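PDB 4AT2: 3-ketosteroid-delta4-5alpha-dehydrogenase from Rhodococcus jostii, which catalyses the FAD-dependent introduction of a double bond between C4 and C5 of 3-keto-5alpha-steroids, probably as a step of steroid catabolism. Local coordinates for residues 310-322 with 369-381. Numbering follows the deposited sequence. Where two conformers were deposited one is given.
Sequences EVAFVCDPQLIVR and AATTATPFLRVQP. With ASD (4-androstene-3-17-dione), chain B.
Asp316 and Leu377 meet through their backbones just after strand 309-313, past the turn at Val314: Asp316 N donates to Leu377 O at 2.9 Å, with the CA atoms of Cys315 and Leu377 4.8 Å apart. The Asp316 carboxylate then reaches across to two threonine hydroxyls, carried there by a CG anti to the backbone N (chi1 -170°). Its OD1 accepts from Thr372 OG1 at 2.6 Å on the syn lone pair and from Thr374 OG1 at 2.7 Å nearly along the C-O bond. Thr372 OG1 also accepts from Thr374 N, which makes this an ST turn. The other oxygen, OD2, takes Gln318 N from above the carboxylate plane, a capping bond from Asp316 at the N-cap position of helix 317-320, and a water links OD2 to Arg378 NE. With its hydroxyl turned to Asp316, Thr374 lays CG2 against the D ring of the bound androstenedione, 3.8 Å from C15; Ala312 CB touches C11, so both segments line the steroid pocket. Farther along, Gln318 NE2 donates almost straight to Thr371 O at 2.8 Å, with the acceptor in the plane of the Gln318 amide, while Ala370 CB packs against Gln318 CD. Gln318 OE1 accepts from Arg322 NH1, and Arg322 NE is salt-bridged to Glu366. Nearer the strand, Leu377 CD2 rests 4.0 Å from Val314 CB, and Val379 CG2 packs on Cys315 SG.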
loop_
_atom_site.group_PDB
_atom_site.type_symbol
_atom_site.label_atom_id
_atom_site.label_comp_id
_atom_site.label_asym_id
_atom_site.label_seq_id
_atom_site.Cartn_x
_atom_site.Cartn_y
_atom_site.Cartn_z
ATOM N N GLU A 310 1.070 -8.651 7.090
ATOM C CA GLU A 310 1.481 -10.043 7.183
ATOM C C GLU A 310 0.431 -10.876 6.446
ATOM O O GLU A 310 -0.765 -10.552 6.500
ATOM C CB GLU A 310 1.561 -10.475 8.650
ATOM C CG GLU A 310 1.962 -11.938 8.859
ATOM C CD GLU A 310 0.817 -12.957 8.801
ATOM O OE1 GLU A 310 -0.380 -12.593 8.848
ATOM O OE2 GLU A 310 1.113 -14.172 8.717
ATOM N N VAL A 311 0.863 -11.936 5.764
ATOM C CA VAL A 311 -0.064 -12.817 5.041
ATOM C C VAL A 311 0.351 -14.265 5.252
ATOM O O VAL A 311 1.450 -14.655 4.872
ATOM C CB VAL A 311 -0.109 -12.513 3.525
ATOM C CG1 VAL A 311 -1.176 -13.373 2.863
ATOM C CG2 VAL A 311 -0.385 -11.031 3.247
ATOM N N ALA A 312 -0.530 -15.054 5.852
ATOM C CA ALA A 312 -0.295 -16.481 6.052
ATOM C C ALA A 312 -0.930 -17.249 4.899
ATOM O O ALA A 312 -1.761 -16.712 4.183
ATOM C CB ALA A 312 -0.879 -16.929 7.380
ATOM N N PHE A 313 -0.533 -18.508 4.738
ATOM C CA PHE A 313 -0.970 -19.344 3.625
ATOM C C PHE A 313 -1.258 -20.693 4.258
ATOM O O PHE A 313 -0.333 -21.372 4.704
ATOM C CB PHE A 313 0.188 -19.427 2.617
ATOM C CG PHE A 313 -0.140 -20.137 1.330
ATOM C CD1 PHE A 313 -1.126 -19.652 0.471
ATOM C CD2 PHE A 313 0.595 -21.259 0.938
ATOM C CE1 PHE A 313 -1.398 -20.289 -0.734
ATOM C CE2 PHE A 313 0.325 -21.904 -0.261
ATOM C CZ PHE A 313 -0.666 -21.417 -1.103
ATOM N N VAL A 314 -2.537 -21.066 4.343
ATOM C CA VAL A 314 -2.933 -22.159 5.241
ATOM C C VAL A 314 -2.813 -23.553 4.621
ATOM O O VAL A 314 -3.782 -24.295 4.470
ATOM C CB VAL A 314 -4.302 -21.925 5.926
ATOM C CG1 VAL A 314 -4.186 -20.812 6.969
ATOM C CG2 VAL A 314 -5.391 -21.634 4.901
ATOM N N CYS A 315 -1.585 -23.899 4.273
ATOM C CA CYS A 315 -1.248 -25.225 3.801
ATOM C C CYS A 315 0.076 -25.601 4.455
ATOM O O CYS A 315 0.896 -24.733 4.750
ATOM C CB CYS A 315 -1.140 -25.227 2.273
ATOM S SG CYS A 315 -0.827 -26.860 1.561
ATOM N N ASP A 316 0.291 -26.886 4.705
ATOM C CA ASP A 316 1.482 -27.284 5.427
ATOM C C ASP A 316 2.751 -27.148 4.571
ATOM O O ASP A 316 2.783 -27.626 3.435
ATOM C CB ASP A 316 1.367 -28.722 5.922
ATOM C CG ASP A 316 2.477 -29.067 6.859
ATOM O OD1 ASP A 316 2.429 -28.575 8.004
ATOM O OD2 ASP A 316 3.417 -29.781 6.443
ATOM N N PRO A 317 3.802 -26.519 5.121
ATOM C CA PRO A 317 5.031 -26.343 4.338
ATOM C C PRO A 317 5.742 -27.628 3.905
ATOM O O PRO A 317 6.473 -27.607 2.914
ATOM C CB PRO A 317 5.918 -25.506 5.278
ATOM C CG PRO A 317 4.929 -24.707 6.072
ATOM C CD PRO A 317 3.847 -25.726 6.368
ATOM N N GLN A 318 5.541 -28.737 4.617
ATOM C CA GLN A 318 6.190 -29.986 4.212
ATOM C C GLN A 318 5.597 -30.536 2.912
ATOM O O GLN A 318 6.273 -31.257 2.185
ATOM C CB GLN A 318 6.113 -31.041 5.327
ATOM C CG GLN A 318 6.875 -30.645 6.600
ATOM C CD GLN A 318 8.320 -31.121 6.621
ATOM O OE1 GLN A 318 8.997 -31.146 5.598
ATOM N NE2 GLN A 318 8.794 -31.516 7.805
ATOM N N LEU A 319 4.338 -30.201 2.632
ATOM C CA LEU A 319 3.734 -30.533 1.331
ATOM C C LEU A 319 4.241 -29.568 0.261
ATOM O O LEU A 319 4.690 -29.994 -0.820
ATOM C CB LEU A 319 2.204 -30.476 1.396
ATOM C CG LEU A 319 1.548 -31.522 2.304
ATOM C CD1 LEU A 319 0.066 -31.222 2.437
ATOM C CD2 LEU A 319 1.772 -32.918 1.756
ATOM N N ILE A 320 4.160 -28.273 0.570
ATOM C CA ILE A 320 4.521 -27.220 -0.387
ATOM C C ILE A 320 5.925 -27.450 -0.957
ATOM O O ILE A 320 6.137 -27.377 -2.173
ATOM C CB ILE A 320 4.421 -25.810 0.261
ATOM C CG1 ILE A 320 2.973 -25.502 0.668
ATOM C CG2 ILE A 320 4.922 -24.721 -0.681
ATOM C CD1 ILE A 320 2.834 -24.261 1.525
ATOM N N VAL A 321 6.883 -27.736 -0.074
ATOM C CA VAL A 321 8.286 -27.829 -0.478
ATOM C C VAL A 321 8.574 -28.994 -1.433
ATOM O O VAL A 321 9.586 -28.986 -2.133
ATOM C CB VAL A 321 9.220 -27.854 0.759
ATOM C CG1 VAL A 321 9.277 -29.249 1.380
ATOM C CG2 VAL A 321 10.606 -27.347 0.400
ATOM N N ARG A 322 7.671 -29.974 -1.482
ATOM C CA ARG A 322 7.854 -31.164 -2.298
ATOM C C ARG A 322 7.101 -31.130 -3.629
ATOM O O ARG A 322 7.134 -32.093 -4.389
ATOM C CB ARG A 322 7.462 -32.414 -1.492
ATOM C CG ARG A 322 8.449 -32.725 -0.384
ATOM C CD ARG A 322 7.931 -33.819 0.546
ATOM N NE ARG A 322 9.007 -34.241 1.435
ATOM C CZ ARG A 322 9.351 -33.624 2.568
ATOM N NH1 ARG A 322 8.672 -32.565 3.018
ATOM N NH2 ARG A 322 10.388 -34.090 3.259
ATOM N N ALA A 369 3.646 -37.368 5.574
ATOM C CA ALA A 369 4.188 -38.161 6.684
ATOM C C ALA A 369 5.270 -37.405 7.462
ATOM O O ALA A 369 5.705 -37.855 8.530
ATOM C CB ALA A 369 4.745 -39.476 6.160
ATOM N N ALA A 370 5.711 -36.276 6.912
ATOM C CA ALA A 370 6.828 -35.511 7.475
ATOM C C ALA A 370 6.401 -34.792 8.743
ATOM O O ALA A 370 5.222 -34.460 8.926
ATOM C CB ALA A 370 7.359 -34.507 6.452
ATOM N N THR A 371 7.375 -34.521 9.609
ATOM C CA THR A 371 7.099 -33.972 10.930
ATOM C C THR A 371 6.690 -32.511 10.836
ATOM O O THR A 371 7.415 -31.695 10.267
ATOM C CB THR A 371 8.336 -34.104 11.840
ATOM O OG1 THR A 371 8.741 -35.479 11.903
ATOM C CG2 THR A 371 8.039 -33.590 13.250
ATOM N N THR A 372 5.539 -32.180 11.416
ATOM C CA THR A 372 5.032 -30.809 11.363
ATOM C C THR A 372 4.248 -30.401 12.611
ATOM O O THR A 372 3.582 -31.231 13.239
ATOM C CB THR A 372 4.175 -30.550 10.101
ATOM O OG1 THR A 372 3.729 -29.191 10.111
ATOM C CG2 THR A 372 2.932 -31.476 10.047
ATOM N N ALA A 373 4.323 -29.109 12.943
ATOM C CA ALA A 373 3.506 -28.535 14.007
ATOM C C ALA A 373 2.057 -28.319 13.557
ATOM O O ALA A 373 1.182 -28.065 14.380
ATOM C CB ALA A 373 4.110 -27.224 14.504
ATOM N N THR A 374 1.804 -28.417 12.254
ATOM C CA THR A 374 0.489 -28.078 11.702
ATOM C C THR A 374 -0.077 -29.216 10.827
ATOM O O THR A 374 -0.347 -29.006 9.654
ATOM C CB THR A 374 0.518 -26.734 10.910
ATOM O OG1 THR A 374 1.467 -26.809 9.837
ATOM C CG2 THR A 374 0.906 -25.557 11.797
ATOM N N PRO A 375 -0.260 -30.428 11.401
ATOM C CA PRO A 375 -0.804 -31.526 10.585
ATOM C C PRO A 375 -2.217 -31.228 10.068
ATOM O O PRO A 375 -2.635 -31.796 9.059
ATOM C CB PRO A 375 -0.810 -32.721 11.557
ATOM C CG PRO A 375 -0.936 -32.084 12.904
ATOM C CD PRO A 375 -0.103 -30.828 12.812
ATOM N N PHE A 376 -2.923 -30.324 10.747
ATOM C CA PHE A 376 -4.271 -29.904 10.349
ATOM C C PHE A 376 -4.271 -29.071 9.059
ATOM O O PHE A 376 -5.324 -28.827 8.464
ATOM C CB PHE A 376 -4.961 -29.152 11.500
ATOM C CG PHE A 376 -4.125 -28.049 12.101
ATOM C CD1 PHE A 376 -4.176 -26.756 11.579
ATOM C CD2 PHE A 376 -3.283 -28.300 13.192
ATOM C CE1 PHE A 376 -3.407 -25.734 12.127
ATOM C CE2 PHE A 376 -2.514 -27.277 13.743
ATOM C CZ PHE A 376 -2.576 -25.997 13.207
ATOM N N LEU A 377 -3.084 -28.638 8.630
ATOM C CA LEU A 377 -2.930 -27.929 7.357
ATOM C C LEU A 377 -2.521 -28.857 6.211
ATOM O O LEU A 377 -2.132 -28.391 5.134
ATOM C CB LEU A 377 -1.938 -26.760 7.493
ATOM C CG LEU A 377 -2.329 -25.667 8.493
ATOM C CD1 LEU A 377 -1.293 -24.556 8.454
ATOM C CD2 LEU A 377 -3.732 -25.109 8.251
ATOM N N ARG A 378 -2.615 -30.170 6.434
ATOM C CA ARG A 378 -2.322 -31.120 5.356
ATOM C C ARG A 378 -3.495 -31.221 4.385
ATOM O O ARG A 378 -4.308 -32.153 4.452
ATOM C CB ARG A 378 -1.939 -32.495 5.905
ATOM C CG ARG A 378 -0.569 -32.517 6.560
ATOM C CD ARG A 378 -0.419 -33.745 7.434
ATOM N NE ARG A 378 0.928 -33.864 7.998
ATOM C CZ ARG A 378 1.263 -34.756 8.929
ATOM N NH1 ARG A 378 0.342 -35.583 9.430
ATOM N NH2 ARG A 378 2.516 -34.827 9.367
ATOM N N VAL A 379 -3.575 -30.244 3.488
ATOM C CA VAL A 379 -4.630 -30.166 2.478
ATOM C C VAL A 379 -4.584 -31.385 1.571
ATOM O O VAL A 379 -3.508 -31.800 1.137
ATOM C CB VAL A 379 -4.479 -28.870 1.646
ATOM C CG1 VAL A 379 -5.493 -28.810 0.511
ATOM C CG2 VAL A 379 -4.598 -27.638 2.539
ATOM N N GLN A 380 -5.750 -31.987 1.326
ATOM C CA GLN A 380 -5.867 -33.117 0.411
ATOM C C GLN A 380 -5.975 -32.611 -1.022
ATOM O O GLN A 380 -6.556 -31.555 -1.256
ATOM C CB GLN A 380 -7.103 -33.954 0.755
ATOM C CG GLN A 380 -7.004 -34.668 2.097
ATOM C CD GLN A 380 -6.008 -35.817 2.094
ATOM O OE1 GLN A 380 -5.691 -36.393 1.045
ATOM N NE2 GLN A 380 -5.503 -36.160 3.274
ATOM N N PRO A 381 -5.423 -33.364 -1.987
ATOM C CA PRO A 381 -5.551 -32.964 -3.387
ATOM C C PRO A 381 -7.013 -32.917 -3.822
ATOM O O PRO A 381 -7.812 -33.787 -3.428
ATOM C CB PRO A 381 -4.842 -34.099 -4.146
ATOM C CG PRO A 381 -3.978 -34.769 -3.131
ATOM C CD PRO A 381 -4.757 -34.668 -1.854
HETATM C C1 ASD B . 1.760 -15.565 12.071
HETATM C C10 ASD B . 2.247 -16.989 11.744
HETATM C C11 ASD B . -0.083 -17.649 10.837
HETATM C C12 ASD B . -1.270 -18.642 10.808
HETATM C C13 ASD B . -0.766 -20.081 10.756
HETATM C C14 ASD B . 0.177 -20.312 11.936
HETATM C C15 ASD B . 0.283 -21.837 12.084
HETATM C C16 ASD B . -1.153 -22.324 11.829
HETATM C C17 ASD B . -1.758 -21.166 11.051
HETATM C C18 ASD B . -0.199 -20.426 9.374
HETATM C C19 ASD B . 2.864 -17.016 10.343
HETATM C C2 ASD B . 2.885 -14.512 12.163
HETATM C C3 ASD B . 4.086 -15.024 12.929
HETATM C C4 ASD B . 4.153 -16.462 13.293
HETATM C C5 ASD B . 3.348 -17.385 12.716
HETATM C C6 ASD B . 3.619 -18.852 13.027
HETATM C C7 ASD B . 2.336 -19.676 13.119
HETATM C C8 ASD B . 1.452 -19.454 11.892
HETATM C C9 ASD B . 1.043 -17.960 11.852
HETATM O O1 ASD B . 4.983 -14.255 13.273
HETATM O O2 ASD B . -2.924 -21.124 10.680
HETATM O O HOH W 1 3.009 -32.549 6.652
#